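Local coordinates for ORF 37 (Human herpesvirus 8 type M, PDB 3POV), which cuts double- and single-stranded DNA as an endo- and exonuclease, processing branched or non-linear viral DNA to promote production of packaged unit-length genomes, at residues T348-T353 / Y416-N421; F411-Y416 / H432-T437; L270-G275 / S358-F363. One frame throughout, in Å; residues are numbered along the deposited sequence.

Contact 1: T348-T353 / Y416-N421; sequences TDPQDT and YQDPVN
Gln417 meets Gln351 amide to amide. Its CG lies beside its own backbone N (chi1 -61°), and from there the extended chain brings OE1 to 3.3 Å from Gln351 NE2. The poor angle at the N-H makes this a polar contact and not a hydrogen bond; the two amide planes are turned 59° from each other. Gln351 lies against the base of Gln417 as well: its NE2 is 3.5 Å from Gln417 CB, and its CG is 3.7 Å from Gln417 O.

Asp418 follows, and its OD1 comes to 4.0 Å from Asp349 OD1, the two side chains crossing at about a right angle. Like charges this close are probably offset by the basic side chains nearby, Arg412 and Lys257. Asp418 OD2 accepts from Gly415 N and forms a salt bridge with Arg412 NH1, while Asp349 OD2 is salt-bridged to Lys257. Asp349 OD1 is already engaged within its own loop, where Gln351 N donates to it over 2.7 Å from the anti side of the carboxylate and 26° out of its plane. That bond closes an Asx turn in the loop joining strands 342-347 and 359-369, two neighbouring antiparallel strands of the central sheet of this PD-(D/E)XK nuclease. A further bond from Asp352 N to Asp349 O winds the chain round the same corner. Segment 416-421 belongs to the loop that leaves strand 403-412, so two loops beyond the end of the sheet rest on each other here.

Pro419 comes next, its ring turned toward the Asx turn. CG approaches Pro350 O to 3.3 Å, and on the same ring CD lies 3.9 Å from Gln351 N. The two prolines also touch through their rings, Pro350 CB standing 4.3 Å from Pro419 CD, and Pro350 also leans on Ile357 and Cys422.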
loop_
_atom_site.group_PDB
_atom_site.type_symbol
_atom_site.label_atom_id
_atom_site.label_comp_id
_atom_site.label_asym_id
_atom_site.label_seq_id
_atom_site.Cartn_x
_atom_site.Cartn_y
_atom_site.Cartn_z
ATOM N N THR A 348 -20.997 -17.630 -3.050
ATOM C CA THR A 348 -21.600 -18.925 -2.769
ATOM C C THR A 348 -20.798 -19.665 -1.706
ATOM O O THR A 348 -19.568 -19.708 -1.754
ATOM C CB THR A 348 -21.718 -19.823 -4.031
ATOM O OG1 THR A 348 -20.416 -20.255 -4.452
ATOM C CG2 THR A 348 -22.407 -19.084 -5.164
ATOM N N ASP A 349 -21.510 -20.235 -0.743
ATOM C CA ASP A 349 -20.928 -21.142 0.237
ATOM C C ASP A 349 -20.511 -22.421 -0.479
ATOM O O ASP A 349 -21.329 -23.052 -1.150
ATOM C CB ASP A 349 -21.960 -21.453 1.318
ATOM C CG ASP A 349 -21.389 -22.267 2.456
ATOM O OD1 ASP A 349 -20.506 -23.107 2.205
ATOM O OD2 ASP A 349 -21.830 -22.065 3.603
ATOM N N PRO A 350 -19.230 -22.795 -0.358
ATOM C CA PRO A 350 -18.656 -23.951 -1.058
ATOM C C PRO A 350 -19.199 -25.276 -0.531
ATOM O O PRO A 350 -19.081 -26.306 -1.195
ATOM C CB PRO A 350 -17.155 -23.831 -0.759
ATOM C CG PRO A 350 -17.084 -23.060 0.508
ATOM C CD PRO A 350 -18.222 -22.083 0.447
ATOM N N GLN A 351 -19.783 -25.240 0.661
ATOM C CA GLN A 351 -20.421 -26.416 1.236
ATOM C C GLN A 351 -21.701 -26.757 0.474
ATOM O O GLN A 351 -22.032 -27.929 0.295
ATOM C CB GLN A 351 -20.728 -26.179 2.712
ATOM C CG GLN A 351 -21.315 -27.374 3.434
ATOM C CD GLN A 351 -21.520 -27.102 4.907
ATOM O OE1 GLN A 351 -20.972 -26.143 5.452
ATOM N NE2 GLN A 351 -22.312 -27.943 5.563
ATOM N N ASP A 352 -22.410 -25.731 0.013
ATOM C CA ASP A 352 -23.654 -25.929 -0.728
ATOM C C ASP A 352 -23.423 -26.123 -2.227
ATOM O O ASP A 352 -24.317 -26.576 -2.943
ATOM C CB ASP A 352 -24.604 -24.745 -0.516
ATOM C CG ASP A 352 -24.874 -24.467 0.949
ATOM O OD1 ASP A 352 -25.535 -23.447 1.245
ATOM O OD2 ASP A 352 -24.426 -25.262 1.803
ATOM N N THR A 353 -22.230 -25.776 -2.701
ATOM C CA THR A 353 -21.943 -25.820 -4.134
ATOM C C THR A 353 -20.902 -26.875 -4.490
ATOM O O THR A 353 -20.412 -26.911 -5.618
ATOM C CB THR A 353 -21.451 -24.459 -4.651
ATOM O OG1 THR A 353 -20.284 -24.072 -3.917
ATOM C CG2 THR A 353 -22.529 -23.398 -4.483
ATOM N N TYR A 416 -16.062 -28.129 10.006
ATOM C CA TYR A 416 -15.842 -29.554 9.771
ATOM C C TYR A 416 -16.446 -30.053 8.458
ATOM O O TYR A 416 -15.932 -30.986 7.852
ATOM C CB TYR A 416 -16.333 -30.383 10.968
ATOM C CG TYR A 416 -15.410 -30.283 12.162
ATOM C CD1 TYR A 416 -14.321 -31.132 12.297
ATOM C CD2 TYR A 416 -15.611 -29.324 13.139
ATOM C CE1 TYR A 416 -13.464 -31.032 13.380
ATOM C CE2 TYR A 416 -14.761 -29.218 14.228
ATOM C CZ TYR A 416 -13.691 -30.073 14.342
ATOM O OH TYR A 416 -12.846 -29.968 15.426
ATOM N N GLN A 417 -17.518 -29.419 8.005
ATOM C CA GLN A 417 -18.179 -29.857 6.783
ATOM C C GLN A 417 -17.807 -29.037 5.536
ATOM O O GLN A 417 -18.347 -29.271 4.455
ATOM C CB GLN A 417 -19.697 -29.868 6.980
ATOM C CG GLN A 417 -20.170 -30.815 8.074
ATOM C CD GLN A 417 -21.670 -30.741 8.314
ATOM O OE1 GLN A 417 -22.460 -30.644 7.373
ATOM N NE2 GLN A 417 -22.069 -30.788 9.581
ATOM N N ASP A 418 -16.896 -28.081 5.679
ATOM C CA ASP A 418 -16.431 -27.322 4.516
ATOM C C ASP A 418 -15.486 -28.164 3.662
ATOM O O ASP A 418 -14.566 -28.795 4.183
ATOM C CB ASP A 418 -15.746 -26.020 4.942
ATOM C CG ASP A 418 -16.738 -24.922 5.286
ATOM O OD1 ASP A 418 -17.513 -24.510 4.397
ATOM O OD2 ASP A 418 -16.732 -24.460 6.444
ATOM N N PRO A 419 -15.714 -28.180 2.341
ATOM C CA PRO A 419 -14.849 -28.973 1.463
ATOM C C PRO A 419 -13.399 -28.533 1.632
ATOM O O PRO A 419 -13.139 -27.333 1.746
ATOM C CB PRO A 419 -15.348 -28.613 0.058
ATOM C CG PRO A 419 -16.715 -28.055 0.258
ATOM C CD PRO A 419 -16.682 -27.371 1.585
ATOM N N VAL A 420 -12.473 -29.487 1.661
ATOM C CA VAL A 420 -11.061 -29.175 1.854
ATOM C C VAL A 420 -10.464 -28.506 0.622
ATOM O O VAL A 420 -9.656 -27.583 0.730
ATOM C CB VAL A 420 -10.245 -30.436 2.169
ATOM C CG1 VAL A 420 -8.751 -30.113 2.181
ATOM C CG2 VAL A 420 -10.683 -31.030 3.498
ATOM N N ASN A 421 -10.874 -28.982 -0.546
ATOM C CA ASN A 421 -10.353 -28.491 -1.812
ATOM C C ASN A 421 -11.366 -27.637 -2.565
ATOM O O ASN A 421 -12.090 -28.132 -3.432
ATOM C CB ASN A 421 -9.888 -29.663 -2.674
ATOM C CG ASN A 421 -8.718 -30.407 -2.057
ATOM O OD1 ASN A 421 -7.787 -29.795 -1.530
ATOM N ND2 ASN A 421 -8.759 -31.734 -2.121
#

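Contact 2: F411-Y416 / H432-T437; sequences FRKRGY and HVEIPT
Ile435 lies between two guanidinium groups, Arg412 and Arg414. Its CD1 sits over a face of Arg412, 3.9 Å from NH2, and CG1 is centred over a face of Arg414. Val433 O comes to the Arg414 group near its edge, where it takes a hydrogen bond from NE at 3.0 Å, tilted 24° from the guanidinium plane. The third flat group, the ring of Phe411, has Glu434 O at its edge, 3.7 Å from CD1, and meets the ring of Phe251 with planes about 25° apart.

These groups decorate two antiparallel neighbours in the central sheet of the PD-(D/E)XK nuclease fold, strands 403-412 and 435-443. Arg412 and Ile435 form a hydrogen-bonded pair, with Arg412 N to Ile435 O at 2.8 Å and Ile435 N to Arg412 O at 2.9 Å. Phe411 and Pro436 make the adjoining non-hydrogen-bonded pair, a place where a proline's missing N-H costs no bond to this neighbour. Phe411 also packs on Cys185 and Val188 of helix 181-197, its side chain near a bound magnesium ion.

With CG between backbone N and carbonyl carbon (chi1 67°), Arg412 runs along Ile435 in the same direction, and its CG lies 3.6 Å from Thr437 CG2; its NH1 ends on Asp418. Beyond the paired residues the two chains part, yet Glu434 CB still touches Arg412 O at 3.4 Å. One water links the ends of Lys413 and Glu434, whose side chains run side by side: it accepts from Lys413 NZ at 3.1 Å and donates only weakly to Glu434 OE1.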
loop_
_atom_site.group_PDB
_atom_site.type_symbol
_atom_site.label_atom_id
_atom_site.label_comp_id
_atom_site.label_asym_id
_atom_site.label_seq_id
_atom_site.Cartn_x
_atom_site.Cartn_y
_atom_site.Cartn_z
ATOM N N PHE A 411 -13.937 -12.952 5.691
ATOM C CA PHE A 411 -13.579 -14.362 5.834
ATOM C C PHE A 411 -14.208 -15.008 7.067
ATOM O O PHE A 411 -14.547 -14.321 8.026
ATOM C CB PHE A 411 -12.053 -14.504 5.920
ATOM C CG PHE A 411 -11.337 -14.211 4.633
ATOM C CD1 PHE A 411 -10.968 -15.241 3.781
ATOM C CD2 PHE A 411 -11.025 -12.904 4.277
ATOM C CE1 PHE A 411 -10.303 -14.980 2.594
ATOM C CE2 PHE A 411 -10.363 -12.633 3.088
ATOM C CZ PHE A 411 -10.000 -13.670 2.246
ATOM N N ARG A 412 -14.351 -16.332 7.033
ATOM C CA ARG A 412 -14.756 -17.114 8.210
ATOM C C ARG A 412 -13.864 -18.346 8.321
ATOM O O ARG A 412 -13.348 -18.839 7.313
ATOM C CB ARG A 412 -16.235 -17.540 8.140
ATOM C CG ARG A 412 -16.555 -18.543 7.027
ATOM C CD ARG A 412 -18.007 -19.032 7.068
ATOM N NE ARG A 412 -18.338 -19.857 5.907
ATOM C CZ ARG A 412 -18.079 -21.161 5.814
ATOM N NH1 ARG A 412 -17.486 -21.799 6.819
ATOM N NH2 ARG A 412 -18.408 -21.830 4.714
ATOM N N LYS A 413 -13.668 -18.836 9.541
ATOM C CA LYS A 413 -12.872 -20.044 9.736
ATOM C C LYS A 413 -13.594 -21.233 9.120
ATOM O O LYS A 413 -14.824 -21.297 9.157
ATOM C CB LYS A 413 -12.616 -20.297 11.220
ATOM C CG LYS A 413 -11.858 -19.180 11.916
ATOM C CD LYS A 413 -11.543 -19.541 13.360
ATOM C CE LYS A 413 -10.812 -18.408 14.062
ATOM N NZ LYS A 413 -11.658 -17.185 14.158
ATOM N N ARG A 414 -12.831 -22.156 8.536
ATOM C CA ARG A 414 -13.400 -23.378 7.972
ATOM C C ARG A 414 -14.087 -24.224 9.047
ATOM O O ARG A 414 -13.622 -24.308 10.185
ATOM C CB ARG A 414 -12.316 -24.215 7.292
ATOM C CG ARG A 414 -11.705 -23.586 6.043
ATOM C CD ARG A 414 -10.687 -24.525 5.414
ATOM N NE ARG A 414 -10.110 -23.992 4.183
ATOM C CZ ARG A 414 -10.485 -24.351 2.958
ATOM N NH1 ARG A 414 -11.443 -25.250 2.786
ATOM N NH2 ARG A 414 -9.898 -23.810 1.900
ATOM N N GLY A 415 -15.199 -24.845 8.674
ATOM C CA GLY A 415 -15.900 -25.761 9.550
ATOM C C GLY A 415 -15.642 -27.202 9.151
ATOM O O GLY A 415 -15.079 -27.473 8.089
ATOM N N TYR A 416 -16.062 -28.129 10.006
ATOM C CA TYR A 416 -15.842 -29.554 9.771
ATOM C C TYR A 416 -16.446 -30.053 8.458
ATOM O O TYR A 416 -15.932 -30.986 7.852
ATOM C CB TYR A 416 -16.333 -30.383 10.968
ATOM C CG TYR A 416 -15.410 -30.283 12.162
ATOM C CD1 TYR A 416 -14.321 -31.132 12.297
ATOM C CD2 TYR A 416 -15.611 -29.324 13.139
ATOM C CE1 TYR A 416 -13.464 -31.032 13.380
ATOM C CE2 TYR A 416 -14.761 -29.218 14.228
ATOM C CZ TYR A 416 -13.691 -30.073 14.342
ATOM O OH TYR A 416 -12.846 -29.968 15.426
ATOM N N HIS A 432 -5.657 -24.345 3.481
ATOM C CA HIS A 432 -5.255 -23.841 4.787
ATOM C C HIS A 432 -5.700 -22.400 5.036
ATOM O O HIS A 432 -5.594 -21.899 6.157
ATOM C CB HIS A 432 -3.741 -23.982 4.968
ATOM C CG HIS A 432 -3.248 -25.389 4.823
ATOM N ND1 HIS A 432 -2.636 -25.852 3.676
ATOM C CD2 HIS A 432 -3.290 -26.440 5.675
ATOM C CE1 HIS A 432 -2.316 -27.122 3.832
ATOM N NE2 HIS A 432 -2.702 -27.505 5.036
ATOM N N VAL A 433 -6.205 -21.736 3.998
ATOM C CA VAL A 433 -6.688 -20.366 4.154
ATOM C C VAL A 433 -8.184 -20.328 4.487
ATOM O O VAL A 433 -8.938 -21.231 4.123
ATOM C CB VAL A 433 -6.386 -19.485 2.911
ATOM C CG1 VAL A 433 -7.298 -19.852 1.746
ATOM C CG2 VAL A 433 -6.540 -18.009 3.253
ATOM N N GLU A 434 -8.602 -19.277 5.187
ATOM C CA GLU A 434 -9.998 -19.130 5.579
ATOM C C GLU A 434 -10.911 -19.009 4.367
ATOM O O GLU A 434 -10.448 -18.882 3.237
ATOM C CB GLU A 434 -10.179 -17.939 6.521
ATOM C CG GLU A 434 -9.361 -18.062 7.792
ATOM C CD GLU A 434 -9.770 -17.064 8.855
ATOM O OE1 GLU A 434 -8.947 -16.770 9.749
ATOM O OE2 GLU A 434 -10.917 -16.574 8.796
ATOM N N ILE A 435 -12.214 -19.062 4.613
ATOM C CA ILE A 435 -13.195 -19.051 3.540
ATOM C C ILE A 435 -13.819 -17.674 3.398
ATOM O O ILE A 435 -14.285 -17.089 4.380
ATOM C CB ILE A 435 -14.300 -20.117 3.765
ATOM C CG1 ILE A 435 -13.700 -21.523 3.692
ATOM C CG2 ILE A 435 -15.428 -19.955 2.749
ATOM C CD1 ILE A 435 -14.694 -22.617 3.911
ATOM N N PRO A 436 -13.813 -17.143 2.166
ATOM C CA PRO A 436 -14.408 -15.842 1.863
ATOM C C PRO A 436 -15.921 -15.949 1.724
ATOM O O PRO A 436 -16.418 -16.791 0.977
ATOM C CB PRO A 436 -13.771 -15.482 0.519
ATOM C CG PRO A 436 -13.531 -16.802 -0.128
ATOM C CD PRO A 436 -13.163 -17.742 0.986
ATOM N N THR A 437 -16.638 -15.085 2.434
ATOM C CA THR A 437 -18.094 -15.086 2.415
ATOM C C THR A 437 -18.630 -13.868 1.660
ATOM O O THR A 437 -19.633 -13.953 0.947
ATOM C CB THR A 437 -18.661 -15.098 3.850
ATOM O OG1 THR A 437 -18.321 -13.874 4.511
ATOM C CG2 THR A 437 -18.083 -16.274 4.645
HETATM O O HOH W 1 -17.487 -13.809 7.096
HETATM O O HOH W 2 -10.136 -15.049 12.441
#

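Contact 3: L270-G275 / S358-F363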
loop_
_atom_site.group_PDB
_atom_site.type_symbol
_atom_site.label_atom_id
_atom_site.label_comp_id
_atom_site.label_asym_id
_atom_site.label_seq_id
_atom_site.Cartn_x
_atom_site.Cartn_y
_atom_site.Cartn_z
ATOM N N LEU A 270 -28.917 -12.855 4.806
ATOM C CA LEU A 270 -28.204 -12.148 3.755
ATOM C C LEU A 270 -27.964 -13.071 2.566
ATOM O O LEU A 270 -28.015 -12.649 1.413
ATOM C CB LEU A 270 -26.872 -11.616 4.286
ATOM C CG LEU A 270 -25.933 -10.972 3.263
ATOM C CD1 LEU A 270 -26.638 -9.842 2.522
ATOM C CD2 LEU A 270 -24.664 -10.474 3.937
ATOM N N TYR A 271 -27.709 -14.340 2.855
ATOM C CA TYR A 271 -27.407 -15.306 1.809
ATOM C C TYR A 271 -28.637 -15.660 0.976
ATOM O O TYR A 271 -28.525 -15.923 -0.224
ATOM C CB TYR A 271 -26.799 -16.565 2.413
ATOM C CG TYR A 271 -26.220 -17.512 1.391
ATOM C CD1 TYR A 271 -24.945 -17.306 0.867
ATOM C CD2 TYR A 271 -26.937 -18.624 0.961
ATOM C CE1 TYR A 271 -24.404 -18.178 -0.064
ATOM C CE2 TYR A 271 -26.405 -19.501 0.031
ATOM C CZ TYR A 271 -25.137 -19.273 -0.478
ATOM O OH TYR A 271 -24.606 -20.142 -1.403
ATOM N N GLU A 272 -29.806 -15.665 1.610
ATOM C CA GLU A 272 -31.040 -16.021 0.915
ATOM C C GLU A 272 -31.774 -14.801 0.360
ATOM O O GLU A 272 -32.549 -14.917 -0.591
ATOM C CB GLU A 272 -31.966 -16.826 1.829
ATOM C CG GLU A 272 -31.360 -18.123 2.356
ATOM C CD GLU A 272 -31.016 -19.116 1.254
ATOM O OE1 GLU A 272 -31.253 -18.806 0.066
ATOM O OE2 GLU A 272 -30.507 -20.212 1.577
ATOM N N ALA A 273 -31.527 -13.635 0.953
ATOM C CA ALA A 273 -32.185 -12.404 0.523
ATOM C C ALA A 273 -31.199 -11.239 0.388
ATOM O O ALA A 273 -31.297 -10.249 1.116
ATOM C CB ALA A 273 -33.309 -12.043 1.483
ATOM N N PRO A 274 -30.255 -11.352 -0.561
ATOM C CA PRO A 274 -29.169 -10.382 -0.757
ATOM C C PRO A 274 -29.683 -8.963 -0.969
ATOM O O PRO A 274 -30.385 -8.702 -1.945
ATOM C CB PRO A 274 -28.483 -10.882 -2.030
ATOM C CG PRO A 274 -28.824 -12.330 -2.098
ATOM C CD PRO A 274 -30.210 -12.434 -1.558
ATOM N N GLY A 275 -29.333 -8.055 -0.064
ATOM C CA GLY A 275 -29.800 -6.685 -0.161
ATOM C C GLY A 275 -29.373 -5.817 1.002
ATOM O O GLY A 275 -28.852 -6.307 2.002
ATOM N N SER A 358 -18.309 -18.791 -6.127
ATOM C CA SER A 358 -18.622 -17.831 -7.174
ATOM C C SER A 358 -19.539 -16.743 -6.638
ATOM O O SER A 358 -19.877 -16.742 -5.454
ATOM C CB SER A 358 -19.277 -18.534 -8.363
ATOM O OG SER A 358 -20.570 -18.999 -8.026
ATOM N N ILE A 359 -19.934 -15.816 -7.507
ATOM C CA ILE A 359 -20.859 -14.764 -7.113
ATOM C C ILE A 359 -22.277 -15.322 -7.066
ATOM O O ILE A 359 -22.816 -15.757 -8.086
ATOM C CB ILE A 359 -20.826 -13.573 -8.092
ATOM C CG1 ILE A 359 -19.384 -13.203 -8.451
ATOM C CG2 ILE A 359 -21.574 -12.375 -7.507
ATOM C CD1 ILE A 359 -18.549 -12.798 -7.269
ATOM N N LYS A 360 -22.875 -15.332 -5.880
ATOM C CA LYS A 360 -24.264 -15.744 -5.755
ATOM C C LYS A 360 -25.172 -14.574 -6.098
ATOM O O LYS A 360 -26.159 -14.731 -6.821
ATOM C CB LYS A 360 -24.571 -16.251 -4.346
ATOM C CG LYS A 360 -25.980 -16.819 -4.205
ATOM C CD LYS A 360 -26.285 -17.242 -2.778
ATOM C CE LYS A 360 -27.677 -17.855 -2.678
ATOM N NZ LYS A 360 -28.733 -16.914 -3.146
ATOM N N ALA A 361 -24.829 -13.400 -5.575
ATOM C CA ALA A 361 -25.583 -12.184 -5.852
ATOM C C ALA A 361 -24.697 -10.948 -5.767
ATOM O O ALA A 361 -23.737 -10.905 -4.997
ATOM C CB ALA A 361 -26.751 -12.057 -4.898
ATOM N N ARG A 362 -25.032 -9.943 -6.566
ATOM C CA ARG A 362 -24.302 -8.686 -6.591
ATOM C C ARG A 362 -25.286 -7.532 -6.516
ATOM O O ARG A 362 -26.192 -7.429 -7.340
ATOM C CB ARG A 362 -23.489 -8.570 -7.880
ATOM C CG ARG A 362 -22.975 -7.168 -8.151
ATOM C CD ARG A 362 -23.154 -6.783 -9.615
ATOM N NE ARG A 362 -21.892 -6.792 -10.352
ATOM C CZ ARG A 362 -21.108 -5.729 -10.504
ATOM N NH1 ARG A 362 -19.979 -5.823 -11.192
ATOM N NH2 ARG A 362 -21.455 -4.568 -9.966
ATOM N N PHE A 363 -25.119 -6.665 -5.528
ATOM C CA PHE A 363 -25.975 -5.493 -5.429
ATOM C C PHE A 363 -25.198 -4.275 -4.960
ATOM O O PHE A 363 -24.145 -4.393 -4.335
ATOM C CB PHE A 363 -27.171 -5.754 -4.512
ATOM C CG PHE A 363 -26.792 -6.164 -3.114
ATOM C CD1 PHE A 363 -26.813 -5.246 -2.073
ATOM C CD2 PHE A 363 -26.419 -7.470 -2.840
ATOM C CE1 PHE A 363 -26.467 -5.627 -0.786
ATOM C CE2 PHE A 363 -26.069 -7.854 -1.556
ATOM C CZ PHE A 363 -26.093 -6.931 -0.528
#
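The Lys360 chain crosses the Tyr271 side chain at about a right angle, its CD over one face of the ring near the rim, and the interaction is of two kinds. Lys360 CD makes a CH-pi contact, 3.5 Å from the Tyr271 ring centroid, and NZ adds a cation-pi interaction at 5.0 Å from the same centroid, 19° off the normal. A second CH-pi contact lies further along the chain, where Gly275 CA stands 3.8 Å from the centroid of the Phe363 ring; the peptide between Pro274 and Gly275 is spread over that same face, with Gly275 N 3.5 Å from Phe363 CZ.

The polar part is slight. The lysine chain is extended as far as CE and then bends (chi4 -58°), which brings Lys360 NZ within 3.1 Å of Tyr271 O for a weak hydrogen bond. That carbonyl belongs to the last turn of helix 262-272, whose negative end would probably favour the ammonium group. Glu272 is near but beyond salt-bridge distance.

The apolar contacts come mostly from Pro274. Its CG rests on Ala361 CB at 3.5 Å, and its CB reaches Phe363 CE2 at 3.9 Å. Leu270 CD1 comes obliquely to Phe363 CZ, 4.3 Å away.

Lys360 and Ala361 both face Val346 of strand 342-347 in a classic beta bulge, and the CB of each is directed at segment 270-275. Gly275 is the N-cap residue of helix 276-283, whose Leu279 packs on Leu270 and Phe363; Tyr271 meanwhile leans on Val346 and bonds through OH to Asp349 N. The bend between the two helices thus lies against strand 359-369.

From the N terminus, the first segment met is 270-275, at the bend between helices 262-272 and 276-283. Contact 3 closes when the chain returns as 358-363, but contact 1 has already opened at 348-353, so these two cross; Thr348 N and Ser358 O probably bond where they touch. Contact 2 opens at 411-416 before contact 1 closes at 416-421, so they cross too, sharing Tyr416, and Pro419 O lies against Arg414 NH1. Contact 2 closes last, at 432-437. Contacts 3 and 2 follow in series, about 18 Å apart between centres, both on the large sheet, with the loops of contact 1 touching each.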